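Local coordinates for protein deoxyribodipyrimidine photo-lyase (Oryza sativa Japonica Group, PDB 3UMV) that repairs ultraviolet-damaged DNA by using light and a bound FAD to split cyclobutane pyrimidine dimers back into separate pyrimidines, at residues M385-M391 with Y424-G428; L90-L94 with P286-H292; A67-A71 with V209-R214; S131-F137 with V161-D167. All blocks are in the same frame, centred on the assembly; numbering follows the deposited sequence.

Interaction 1: residues M385-M391 with Y424-G428. With FAD (flavin-adenine dinucleotide), chain I; URE (urea), chain J; EDO (1,2-ethanediol), chain C.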
# COMPACT_ATOMS: atom_id res chain seq x y z
N MET A 385 3.88 -14.88 -8.34
CA MET A 385 4.30 -13.50 -8.14
C MET A 385 5.00 -12.92 -9.38
O MET A 385 4.68 -11.83 -9.84
CB MET A 385 5.21 -13.40 -6.91
CG MET A 385 5.63 -11.99 -6.58
SD MET A 385 6.72 -11.88 -5.13
CE MET A 385 8.02 -13.03 -5.61
N VAL A 386 5.94 -13.68 -9.95
CA VAL A 386 6.70 -13.19 -11.09
C VAL A 386 5.81 -12.90 -12.30
O VAL A 386 5.91 -11.84 -12.89
CB VAL A 386 7.81 -14.18 -11.51
CG1 VAL A 386 8.42 -13.79 -12.86
CG2 VAL A 386 8.90 -14.26 -10.43
N HIS A 387 4.93 -13.83 -12.66
CA HIS A 387 4.17 -13.70 -13.91
C HIS A 387 2.78 -13.07 -13.76
O HIS A 387 2.31 -12.39 -14.67
CB HIS A 387 4.08 -15.05 -14.62
CG HIS A 387 5.41 -15.59 -15.02
ND1 HIS A 387 6.11 -15.11 -16.10
CD2 HIS A 387 6.18 -16.55 -14.46
CE1 HIS A 387 7.26 -15.76 -16.20
NE2 HIS A 387 7.32 -16.65 -15.22
N HIS A 388 2.14 -13.30 -12.63
CA HIS A 388 0.82 -12.74 -12.38
C HIS A 388 0.90 -11.39 -11.64
O HIS A 388 0.05 -10.53 -11.83
CB HIS A 388 -0.03 -13.74 -11.59
CG HIS A 388 -1.46 -13.35 -11.40
ND1 HIS A 388 -2.01 -13.13 -10.16
CD2 HIS A 388 -2.47 -13.17 -12.29
CE1 HIS A 388 -3.29 -12.81 -10.29
NE2 HIS A 388 -3.59 -12.83 -11.57
N GLY A 389 1.92 -11.21 -10.80
CA GLY A 389 2.07 -9.97 -10.06
C GLY A 389 1.30 -9.88 -8.74
O GLY A 389 1.26 -8.83 -8.10
N LYS A 390 0.69 -10.97 -8.32
CA LYS A 390 -0.02 -10.98 -7.05
C LYS A 390 -0.05 -12.41 -6.55
O LYS A 390 -0.84 -13.23 -7.03
CB LYS A 390 -1.43 -10.40 -7.21
CG LYS A 390 -2.21 -10.25 -5.91
CD LYS A 390 -3.59 -9.59 -6.14
CE LYS A 390 -4.43 -9.54 -4.87
NZ LYS A 390 -4.91 -10.90 -4.42
N MET A 391 0.83 -12.73 -5.61
CA MET A 391 0.90 -14.09 -5.07
C MET A 391 -0.25 -14.26 -4.10
O MET A 391 -0.59 -13.32 -3.39
CB MET A 391 2.21 -14.31 -4.34
CG MET A 391 2.40 -15.73 -3.82
SD MET A 391 3.83 -15.92 -2.73
CE MET A 391 5.11 -15.16 -3.72
N TYR A 424 8.33 -7.61 -7.75
CA TYR A 424 7.31 -8.29 -8.54
C TYR A 424 5.85 -8.00 -8.18
O TYR A 424 4.98 -8.08 -9.05
CB TYR A 424 7.56 -9.81 -8.47
CG TYR A 424 8.81 -10.22 -9.24
CD1 TYR A 424 9.96 -10.63 -8.58
CD2 TYR A 424 8.83 -10.16 -10.62
CE1 TYR A 424 11.10 -11.01 -9.30
CE2 TYR A 424 9.96 -10.53 -11.34
CZ TYR A 424 11.09 -10.95 -10.67
OH TYR A 424 12.20 -11.31 -11.40
N GLU A 425 5.57 -7.72 -6.91
CA GLU A 425 4.18 -7.54 -6.51
C GLU A 425 3.62 -6.18 -6.96
O GLU A 425 4.27 -5.15 -6.85
CB GLU A 425 4.00 -7.69 -4.99
CG GLU A 425 4.42 -9.02 -4.42
CD GLU A 425 3.37 -10.12 -4.58
OE1 GLU A 425 3.49 -11.14 -3.88
OE2 GLU A 425 2.43 -9.97 -5.39
N ILE A 426 2.40 -6.20 -7.48
CA ILE A 426 1.73 -4.97 -7.86
C ILE A 426 1.36 -4.15 -6.63
O ILE A 426 1.25 -2.93 -6.70
CB ILE A 426 0.50 -5.26 -8.74
CG1 ILE A 426 -0.04 -3.95 -9.33
CG2 ILE A 426 -0.56 -6.05 -7.97
CD1 ILE A 426 0.99 -3.19 -10.11
N ASP A 427 1.24 -4.82 -5.48
CA ASP A 427 0.84 -4.18 -4.23
C ASP A 427 2.03 -3.97 -3.27
O ASP A 427 1.85 -3.63 -2.09
CB ASP A 427 -0.31 -4.98 -3.57
CG ASP A 427 0.05 -6.44 -3.27
OD1 ASP A 427 1.25 -6.78 -3.20
OD2 ASP A 427 -0.88 -7.26 -3.10
N GLY A 428 3.24 -4.14 -3.80
CA GLY A 428 4.46 -4.11 -3.00
C GLY A 428 4.97 -2.71 -2.73
O GLY A 428 4.31 -1.73 -3.08
PA FAD I . -7.90 -10.00 0.70
O1A FAD I . -7.85 -11.30 1.45
O2A FAD I . -9.14 -9.82 -0.14
O5B FAD I . -7.74 -8.82 1.76
C5B FAD I . -8.36 -7.56 1.59
C4B FAD I . -7.44 -6.45 2.08
O4B FAD I . -7.09 -6.61 3.45
C3B FAD I . -6.11 -6.44 1.35
O3B FAD I . -6.21 -5.76 0.12
C2B FAD I . -5.24 -5.71 2.32
O2B FAD I . -5.54 -4.32 2.27
C1B FAD I . -5.74 -6.22 3.64
N9A FAD I . -4.94 -7.37 4.10
C8A FAD I . -5.18 -8.70 3.91
N7A FAD I . -4.19 -9.39 4.51
C5A FAD I . -3.31 -8.52 5.08
C6A FAD I . -2.13 -8.65 5.82
N6A FAD I . -1.67 -9.84 6.20
N1A FAD I . -1.47 -7.53 6.26
C2A FAD I . -1.98 -6.28 5.98
N3A FAD I . -3.14 -6.15 5.25
C4A FAD I . -3.79 -7.25 4.82
N1 FAD I . 0.08 -6.83 1.29
C2 FAD I . 0.20 -5.74 0.48
O2 FAD I . -0.77 -4.98 0.39
N3 FAD I . 1.39 -5.48 -0.18
C4 FAD I . 2.47 -6.34 -0.06
O4 FAD I . 3.52 -6.11 -0.66
C4X FAD I . 2.34 -7.45 0.77
N5 FAD I . 3.36 -8.35 0.93
C5X FAD I . 3.22 -9.43 1.78
C6 FAD I . 4.29 -10.32 1.96
C7 FAD I . 4.15 -11.42 2.81
C7M FAD I . 5.31 -12.36 2.99
C8 FAD I . 2.93 -11.62 3.47
C8M FAD I . 2.72 -12.79 4.39
C9 FAD I . 1.88 -10.74 3.27
C9A FAD I . 2.03 -9.65 2.44
N10 FAD I . 0.98 -8.78 2.25
C10 FAD I . 1.15 -7.69 1.43
C1' FAD I . -0.37 -8.97 2.94
C2' FAD I . -1.39 -9.82 2.13
O2' FAD I . -0.86 -11.04 1.61
C3' FAD I . -2.04 -9.06 0.96
O3' FAD I . -2.53 -7.83 1.42
C4' FAD I . -3.20 -9.82 0.31
O4' FAD I . -2.74 -11.07 -0.18
C5' FAD I . -3.77 -8.96 -0.82
O5' FAD I . -4.66 -9.62 -1.68
P FAD I . -6.22 -9.24 -1.63
O1P FAD I . -6.41 -7.74 -1.74
O2P FAD I . -6.95 -10.01 -2.71
O3P FAD I . -6.54 -9.86 -0.17
C URE J . -4.36 -14.39 -6.26
O URE J . -3.18 -14.69 -6.43
N1 URE J . -5.28 -15.32 -6.20
N2 URE J . -4.72 -13.13 -6.30
C1 EDO C . -6.37 -11.48 -8.98
O1 EDO C . -5.24 -12.13 -8.54
C2 EDO C . -7.06 -10.73 -8.07
O2 EDO C . -6.97 -11.10 -6.75

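Interaction 2: residues L90-L94 with P286-H292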
# COMPACT_ATOMS: atom_id res chain seq x y z
N LEU A 90 5.23 1.15 -12.18
CA LEU A 90 5.20 2.48 -12.78
C LEU A 90 4.07 2.60 -13.81
O LEU A 90 3.38 3.62 -13.89
CB LEU A 90 6.55 2.80 -13.41
CG LEU A 90 7.68 3.02 -12.39
CD1 LEU A 90 9.04 3.06 -13.08
CD2 LEU A 90 7.44 4.28 -11.62
N GLY A 91 3.86 1.53 -14.58
CA GLY A 91 2.85 1.56 -15.62
C GLY A 91 1.47 1.68 -15.00
O GLY A 91 0.63 2.45 -15.46
N PHE A 92 1.24 0.91 -13.94
CA PHE A 92 -0.03 0.92 -13.22
C PHE A 92 -0.31 2.30 -12.60
O PHE A 92 -1.42 2.83 -12.69
CB PHE A 92 -0.03 -0.16 -12.14
CG PHE A 92 -1.41 -0.59 -11.68
CD1 PHE A 92 -2.11 -1.57 -12.37
CD2 PHE A 92 -2.00 -0.02 -10.55
CE1 PHE A 92 -3.37 -1.97 -11.96
CE2 PHE A 92 -3.25 -0.42 -10.13
CZ PHE A 92 -3.94 -1.40 -10.83
N LEU A 93 0.70 2.87 -11.95
CA LEU A 93 0.54 4.16 -11.31
C LEU A 93 0.22 5.21 -12.36
O LEU A 93 -0.74 5.97 -12.22
CB LEU A 93 1.81 4.56 -10.54
CG LEU A 93 1.80 5.93 -9.84
CD1 LEU A 93 2.83 5.91 -8.74
CD2 LEU A 93 2.07 7.06 -10.81
N LEU A 94 1.01 5.25 -13.43
CA LEU A 94 0.84 6.32 -14.42
C LEU A 94 -0.45 6.20 -15.22
O LEU A 94 -1.09 7.22 -15.53
CB LEU A 94 2.05 6.42 -15.35
CG LEU A 94 3.30 7.01 -14.69
CD1 LEU A 94 4.50 6.75 -15.59
CD2 LEU A 94 3.15 8.51 -14.41
N PRO A 286 -4.13 -4.12 -5.13
CA PRO A 286 -3.46 -3.21 -6.08
C PRO A 286 -4.03 -1.79 -5.96
O PRO A 286 -3.30 -0.81 -5.83
CB PRO A 286 -3.80 -3.81 -7.45
CG PRO A 286 -4.13 -5.25 -7.17
CD PRO A 286 -4.74 -5.29 -5.80
N TYR A 287 -5.35 -1.71 -5.96
CA TYR A 287 -6.06 -0.45 -5.82
C TYR A 287 -5.81 0.25 -4.48
O TYR A 287 -5.62 1.46 -4.43
CB TYR A 287 -7.55 -0.70 -6.04
CG TYR A 287 -7.83 -1.31 -7.39
CD1 TYR A 287 -8.37 -2.60 -7.51
CD2 TYR A 287 -7.61 -0.59 -8.56
CE1 TYR A 287 -8.64 -3.15 -8.76
CE2 TYR A 287 -7.88 -1.14 -9.80
CZ TYR A 287 -8.40 -2.40 -9.90
OH TYR A 287 -8.67 -2.92 -11.15
N LEU A 288 -5.80 -0.51 -3.39
CA LEU A 288 -5.59 0.06 -2.07
C LEU A 288 -4.16 0.57 -1.95
O LEU A 288 -3.93 1.64 -1.37
CB LEU A 288 -5.87 -1.00 -0.99
CG LEU A 288 -7.34 -1.38 -0.82
CD1 LEU A 288 -7.47 -2.52 0.17
CD2 LEU A 288 -8.18 -0.20 -0.37
N HIS A 289 -3.20 -0.16 -2.52
CA HIS A 289 -1.83 0.30 -2.45
C HIS A 289 -1.61 1.69 -3.06
O HIS A 289 -0.92 2.54 -2.47
CB HIS A 289 -0.86 -0.66 -3.12
CG HIS A 289 0.53 -0.11 -3.16
ND1 HIS A 289 1.05 0.49 -4.29
CD2 HIS A 289 1.45 0.04 -2.19
CE1 HIS A 289 2.26 0.95 -4.01
NE2 HIS A 289 2.52 0.68 -2.74
N PHE A 290 -2.18 1.91 -4.23
CA PHE A 290 -2.01 3.16 -4.95
C PHE A 290 -3.07 4.18 -4.51
O PHE A 290 -3.08 5.30 -4.98
CB PHE A 290 -2.07 2.92 -6.45
CG PHE A 290 -0.88 2.19 -6.99
CD1 PHE A 290 0.34 2.84 -7.13
CD2 PHE A 290 -0.97 0.85 -7.35
CE1 PHE A 290 1.45 2.16 -7.63
CE2 PHE A 290 0.14 0.17 -7.84
CZ PHE A 290 1.35 0.83 -7.99
N GLY A 291 -3.94 3.77 -3.60
CA GLY A 291 -5.01 4.65 -3.16
C GLY A 291 -6.04 4.97 -4.24
O GLY A 291 -6.71 6.01 -4.16
N HIS A 292 -6.19 4.09 -5.22
CA HIS A 292 -7.25 4.26 -6.24
C HIS A 292 -8.63 4.12 -5.61
O HIS A 292 -9.63 4.62 -6.15
CB HIS A 292 -7.14 3.22 -7.34
CG HIS A 292 -5.90 3.31 -8.17
ND1 HIS A 292 -5.15 4.47 -8.26
CD2 HIS A 292 -5.30 2.40 -8.97
CE1 HIS A 292 -4.11 4.24 -9.05
NE2 HIS A 292 -4.19 3.00 -9.51

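Interaction 3: residues A67-A71 with V209-R214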
# COMPACT_ATOMS: atom_id res chain seq x y z
N ALA A 67 -12.04 31.60 0.58
CA ALA A 67 -12.36 32.18 -0.72
C ALA A 67 -11.17 32.12 -1.67
O ALA A 67 -10.95 33.04 -2.46
CB ALA A 67 -12.87 33.63 -0.56
N SER A 68 -10.43 31.02 -1.61
CA SER A 68 -9.22 30.86 -2.41
C SER A 68 -9.35 29.65 -3.32
O SER A 68 -10.17 28.76 -3.06
CB SER A 68 -8.01 30.69 -1.50
OG SER A 68 -7.86 31.83 -0.66
N PRO A 69 -8.57 29.62 -4.41
CA PRO A 69 -8.61 28.51 -5.37
C PRO A 69 -7.88 27.27 -4.85
O PRO A 69 -7.09 27.36 -3.90
CB PRO A 69 -7.89 29.07 -6.59
CG PRO A 69 -6.97 30.09 -6.04
CD PRO A 69 -7.68 30.70 -4.87
N LEU A 70 -8.15 26.14 -5.49
CA LEU A 70 -7.67 24.83 -5.06
C LEU A 70 -6.99 24.10 -6.22
O LEU A 70 -7.53 24.07 -7.32
CB LEU A 70 -8.85 23.98 -4.59
CG LEU A 70 -8.56 22.52 -4.21
CD1 LEU A 70 -7.67 22.44 -2.99
CD2 LEU A 70 -9.84 21.76 -3.98
N ALA A 71 -5.82 23.53 -5.96
CA ALA A 71 -5.09 22.76 -6.96
C ALA A 71 -4.57 21.45 -6.38
O ALA A 71 -4.33 21.36 -5.17
CB ALA A 71 -3.94 23.56 -7.52
N VAL A 209 -15.41 25.48 -4.65
CA VAL A 209 -14.33 26.46 -4.51
C VAL A 209 -14.36 27.41 -5.70
O VAL A 209 -14.83 27.05 -6.78
CB VAL A 209 -12.95 25.77 -4.43
CG1 VAL A 209 -12.87 24.86 -3.22
CG2 VAL A 209 -12.67 25.00 -5.70
N VAL A 210 -13.84 28.62 -5.50
CA VAL A 210 -13.80 29.59 -6.59
C VAL A 210 -12.96 29.03 -7.73
O VAL A 210 -12.06 28.23 -7.51
CB VAL A 210 -13.26 30.97 -6.13
CG1 VAL A 210 -14.07 31.50 -4.96
CG2 VAL A 210 -11.79 30.87 -5.76
N PRO A 211 -13.25 29.46 -8.97
CA PRO A 211 -12.52 28.89 -10.11
C PRO A 211 -11.03 29.20 -10.08
O PRO A 211 -10.60 30.18 -9.46
CB PRO A 211 -13.18 29.58 -11.32
CG PRO A 211 -13.83 30.80 -10.76
CD PRO A 211 -14.26 30.44 -9.39
N TRP A 212 -10.25 28.37 -10.76
CA TRP A 212 -8.81 28.55 -10.79
C TRP A 212 -8.40 29.60 -11.80
O TRP A 212 -8.72 29.50 -12.99
CB TRP A 212 -8.11 27.23 -11.10
CG TRP A 212 -6.63 27.33 -11.06
CD1 TRP A 212 -5.80 27.58 -12.12
CD2 TRP A 212 -5.78 27.17 -9.92
NE1 TRP A 212 -4.49 27.59 -11.70
CE2 TRP A 212 -4.45 27.33 -10.35
CE3 TRP A 212 -6.02 26.90 -8.57
CZ2 TRP A 212 -3.37 27.24 -9.49
CZ3 TRP A 212 -4.94 26.80 -7.71
CH2 TRP A 212 -3.63 26.97 -8.17
N ASP A 213 -7.69 30.62 -11.33
CA ASP A 213 -7.29 31.72 -12.18
C ASP A 213 -5.80 32.01 -12.08
O ASP A 213 -5.34 33.11 -12.38
CB ASP A 213 -8.09 32.98 -11.80
CG ASP A 213 -7.69 33.53 -10.45
OD1 ASP A 213 -7.73 34.77 -10.28
OD2 ASP A 213 -7.33 32.75 -9.54
N ARG A 214 -5.03 31.02 -11.63
CA ARG A 214 -3.59 31.21 -11.47
C ARG A 214 -2.82 30.49 -12.57
O ARG A 214 -3.36 30.21 -13.65
CB ARG A 214 -3.12 30.73 -10.10
CG ARG A 214 -3.89 31.32 -8.92
CD ARG A 214 -3.80 32.84 -8.88
NE ARG A 214 -4.63 33.38 -7.81
CZ ARG A 214 -4.22 33.55 -6.56
NH1 ARG A 214 -2.97 33.23 -6.22
NH2 ARG A 214 -5.04 34.05 -5.64
O HOH W 1 -12.90 28.68 -2.77
O HOH W 2 -9.84 26.54 -7.80

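Interaction 4: residues S131-F137 with V161-D167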
# COMPACT_ATOMS: atom_id res chain seq x y z
N SER A 131 -1.27 29.65 0.27
CA SER A 131 -1.45 29.89 1.69
C SER A 131 -1.19 28.61 2.46
O SER A 131 -0.59 28.62 3.53
CB SER A 131 -2.87 30.36 1.96
OG SER A 131 -3.80 29.38 1.53
N THR A 132 -1.66 27.49 1.91
CA THR A 132 -1.52 26.21 2.59
C THR A 132 -1.12 25.07 1.65
O THR A 132 -1.64 24.97 0.55
CB THR A 132 -2.82 25.82 3.32
OG1 THR A 132 -3.25 26.92 4.14
CG2 THR A 132 -2.61 24.59 4.20
N LEU A 133 -0.20 24.24 2.11
CA LEU A 133 0.10 22.97 1.46
C LEU A 133 -0.49 21.85 2.31
O LEU A 133 -0.24 21.79 3.51
CB LEU A 133 1.62 22.78 1.34
CG LEU A 133 2.12 21.41 0.87
CD1 LEU A 133 1.79 21.19 -0.59
CD2 LEU A 133 3.62 21.29 1.10
N VAL A 134 -1.27 20.97 1.69
CA VAL A 134 -1.81 19.81 2.40
C VAL A 134 -1.17 18.55 1.85
O VAL A 134 -1.18 18.33 0.65
CB VAL A 134 -3.34 19.70 2.23
CG1 VAL A 134 -3.86 18.45 2.97
CG2 VAL A 134 -4.02 20.98 2.71
N ALA A 135 -0.61 17.72 2.71
CA ALA A 135 -0.07 16.44 2.24
C ALA A 135 -0.87 15.28 2.80
O ALA A 135 -1.52 15.43 3.83
CB ALA A 135 1.41 16.30 2.62
N ASP A 136 -0.85 14.14 2.12
CA ASP A 136 -1.40 12.91 2.67
C ASP A 136 -0.31 12.16 3.45
O ASP A 136 0.80 12.67 3.65
CB ASP A 136 -2.16 12.04 1.63
CG ASP A 136 -1.32 11.72 0.36
OD1 ASP A 136 -1.91 11.67 -0.75
OD2 ASP A 136 -0.10 11.47 0.49
N PHE A 137 -0.65 10.97 3.96
CA PHE A 137 0.23 10.28 4.90
C PHE A 137 0.69 8.90 4.47
O PHE A 137 -0.11 8.07 4.05
CB PHE A 137 -0.44 10.12 6.27
CG PHE A 137 0.30 9.16 7.17
CD1 PHE A 137 -0.11 7.84 7.28
CD2 PHE A 137 1.44 9.57 7.85
CE1 PHE A 137 0.59 6.94 8.09
CE2 PHE A 137 2.15 8.68 8.65
CZ PHE A 137 1.72 7.35 8.77
N VAL A 161 3.73 30.08 4.83
CA VAL A 161 2.92 29.01 4.26
C VAL A 161 2.63 27.95 5.30
O VAL A 161 3.53 27.44 5.96
CB VAL A 161 3.59 28.31 3.08
CG1 VAL A 161 2.75 27.07 2.67
CG2 VAL A 161 3.78 29.26 1.91
N ALA A 162 1.35 27.60 5.43
CA ALA A 162 0.93 26.58 6.36
C ALA A 162 1.12 25.21 5.73
O ALA A 162 0.95 25.04 4.52
CB ALA A 162 -0.52 26.79 6.75
N VAL A 163 1.50 24.23 6.53
CA VAL A 163 1.60 22.85 6.03
C VAL A 163 0.79 21.92 6.93
O VAL A 163 1.03 21.85 8.14
CB VAL A 163 3.06 22.35 5.94
CG1 VAL A 163 3.08 20.97 5.30
CG2 VAL A 163 3.94 23.33 5.17
N HIS A 164 -0.18 21.21 6.34
CA HIS A 164 -1.00 20.27 7.09
C HIS A 164 -0.80 18.89 6.47
O HIS A 164 -0.65 18.77 5.26
CB HIS A 164 -2.49 20.59 6.98
CG HIS A 164 -2.89 21.90 7.60
ND1 HIS A 164 -4.20 22.29 7.71
CD2 HIS A 164 -2.15 22.90 8.14
CE1 HIS A 164 -4.26 23.48 8.28
NE2 HIS A 164 -3.03 23.88 8.54
N GLN A 165 -0.81 17.86 7.31
CA GLN A 165 -0.84 16.48 6.82
C GLN A 165 -2.12 15.79 7.27
O GLN A 165 -2.53 15.90 8.42
CB GLN A 165 0.36 15.70 7.34
CG GLN A 165 0.36 14.24 6.90
CD GLN A 165 1.62 13.54 7.33
OE1 GLN A 165 2.01 13.61 8.49
NE2 GLN A 165 2.27 12.87 6.40
N VAL A 166 -2.74 15.06 6.36
CA VAL A 166 -4.00 14.41 6.66
C VAL A 166 -3.81 12.91 6.42
O VAL A 166 -3.28 12.52 5.39
CB VAL A 166 -5.13 14.95 5.75
CG1 VAL A 166 -6.43 14.18 6.00
CG2 VAL A 166 -5.34 16.44 5.99
N ASP A 167 -4.19 12.08 7.39
CA ASP A 167 -4.24 10.65 7.12
C ASP A 167 -5.50 10.36 6.32
O ASP A 167 -6.62 10.35 6.85
CB ASP A 167 -4.22 9.84 8.41
CG ASP A 167 -4.07 8.34 8.15
OD1 ASP A 167 -4.33 7.89 7.02
OD2 ASP A 167 -3.71 7.62 9.10

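Interaction 1: residues M385-M391 with Y424-G428
G389 O accepts a nearly straight hydrogen bond from I426 N (2.9 Å), which pins the end of helix 376-388 to the loop after helix 410-424, here a type I beta turn from E425 to G428 on the wall of the photolyase FAD pocket. The donor lies in the plane of that carbonyl. M391 N gives the second bond, to E425 OE2 at 3.2 Å, and meets the oxygen on its syn lone pair. E425 reaches it by a bend at chi2 (-81°), which folds the carboxylate back toward the residues that follow the helix. G389 has positive phi, and a CB there would run into the carbonyl oxygen of H388.

Apolar packing fills the other end. V386 CG2 sits almost squarely over one face of the Y424 ring, 3.9 Å from its centroid, a CH-pi contact. M385 crosses the side chains of Y424 and E425 at about a right angle, its CG against Y424 CB (3.5 Å). Its SD makes a separate van der Waals contact with the E425 carboxylate. The phenol OH of Y424 is held by E369.

Polar groups on the far side hold the flavin cofactor. D427 keeps its carboxylate on S285 and R396, while D427 O accepts from FAD N3 of the isoalloxazine over 2.7 Å. K390, extended until a turn at chi4 (-70°), brings its ammonium to the FAD phosphate oxygen O2P and the ester oxygen O5'; a molecule of ethanediol also accepts from it. K390 NZ lies 2.8 Å from FAD O2P.

Interaction 2: residues L90-L94 with P286-H292
The F92 ring meets four groups of 286-292, and none lies squarely on its face. Y287 CE2 comes to its edge near the ring plane, 4.1 Å from F92 CZ, and P286 CB lies obliquely beside the same CZ. The F290 ring approaches obliquely, F92 CD2 to F290 CE2 being 3.5 Å, with the planes 34° apart. H292 turns its own edge to F92, its NE2 3.6 Å from F92 CE2; these two planes are nearer parallel, but the rings are displaced past one another with little face-to-face contact. On F290 itself, H289 ND1 lies over the centre of one face, and F290 CB covers a face of H292 near the rim. F92, F290 and H292 make an aromatic cluster, which F92 enters with CG anti to its N (chi1 -159°).

L93 adds its CB against F290 CE1 at 3.8 Å. With an alanine at F290, F92 CD2 and L93 CB would probably both lose their partner and a gap would open between the helices. A Schellman motif at G291 ends the short helix just before H292.

The axes of 90-94 and 286-290 pass 11.2 Å apart at a crossing angle of -73°. Helix 87-106 of the alpha/beta domain thereby packs on helix 285-290, which lies beside the FAD pocket; helix 246-254 flanks Y287 and H292, and helix 222-231 packs on L90 and L94.

Interaction 3: residues A67-A71 with V209-R214
P69 and W212 are the closest pair of CA atoms across the two segments, 5.4 Å apart, where an extended loop runs past the start of strand 70-75; the end-to-end directions of 67-71 and 209-214 differ by 65°. This is the entry to an inner strand of the photolyase alpha/beta sheet: a Schellman motif at A67 ends helix 54-66, and the chain passes through S68 and P69 into the strand.

Two waters join the backbones. One donates to S68 O and accepts from V210 N; the second accepts from L70 N and donates to V210 O, at 2.8 Å from that oxygen. V210 is thus tied through both its N-H and its carbonyl.

The W212 indole does most of the side-chain work. With CG anti to the backbone N (chi1 -177°), its six-membered ring reaches over the strand obliquely: CE3 meets P69 CB at 3.5 Å, and CZ3 meets A71 CB at 3.4 Å. The P69 and W212 side chains cross at about a right angle. R214 CB lies over an indole face near its rim, E215 O accepts from NE1, and F112 of the neighbouring strand touches both W212 and A71.

Valines continue the packing. V209, on the side of helix 54-66, rests its CG2 4.1 Å from L70 CB, while V210 CG2 lies against the S68-P69 peptide. At the other end P69 CG sits over one face of the R214 guanidinium, toward its rim. R214 also forms a salt bridge with its neighbour D213, a weak hydrogen bond of 3.3 Å from R214 NE to D213 OD2.

Interaction 4: residues S131-F137 with V161-D167
S131 O takes the N-H of A162 at 2.9 Å, the first of five backbone hydrogen bonds between two parallel strands. L133 and A135 each use both of their polar backbone groups on the partner: L133 N donates to A162 O and L133 O accepts from H164 N, then A135 N donates to H164 O and A135 O accepts from V166 N (2.8 Å). T132 and V134 bond instead to strand 40-44 on their other flank, and V163 turns to I29.

After V166 N a side chain takes over as donor. Q165, extended with CG anti to N (chi1 178°), sends NE2 to D136 O at 3.1 Å. The bond is straight at the hydrogen and lies in the amide plane, yet the donor stands above the plane of the carbonyl. The same NE2 comes to the edge of the F137 ring, 3.7 Å from F137 CD2, while R27 holds Q165 OE1. A leucine at Q165 would probably leave D136 O and R27 each without this partner. D136 has its carboxylate gripped by Y42 OH and the backbone N-H groups of L45, R46 and D47, and D167 OD2 is met by N170 and V174 N.

Side-chain contacts alternate between the faces. T132 CG2 stands over the centre of the H164 ring, 4.3 Å away, a CH-pi contact, and on that same face V134 CG1 makes an apolar contact with V166 CG2; L133 and V163 pack on the other, where helix 141-157 lies. With that helix as connection, the pair forms a beta-alpha-beta unit of the Rossmann-like photolyase domain.

From the N terminus, residues 67-71 open first and wait until 209-214 to close interaction 3, a loop that spans most of the alpha/beta domain. Residues 90-94 begin interaction 2 within that loop but find their partner only at 286-292, so interactions 2 and 3 cross. Interaction 4 opens and closes inside both of them, joining neighbouring strands of the same sheet that interaction 3 reaches, with centres about 17 Å apart. Interaction 1 follows in series, a short helical loop in the FAD-binding part. It touches interaction 2, where H289 NE2 meets G428 O at 3.0 Å; interaction 2 therefore links the alpha/beta domain to the cofactor pocket.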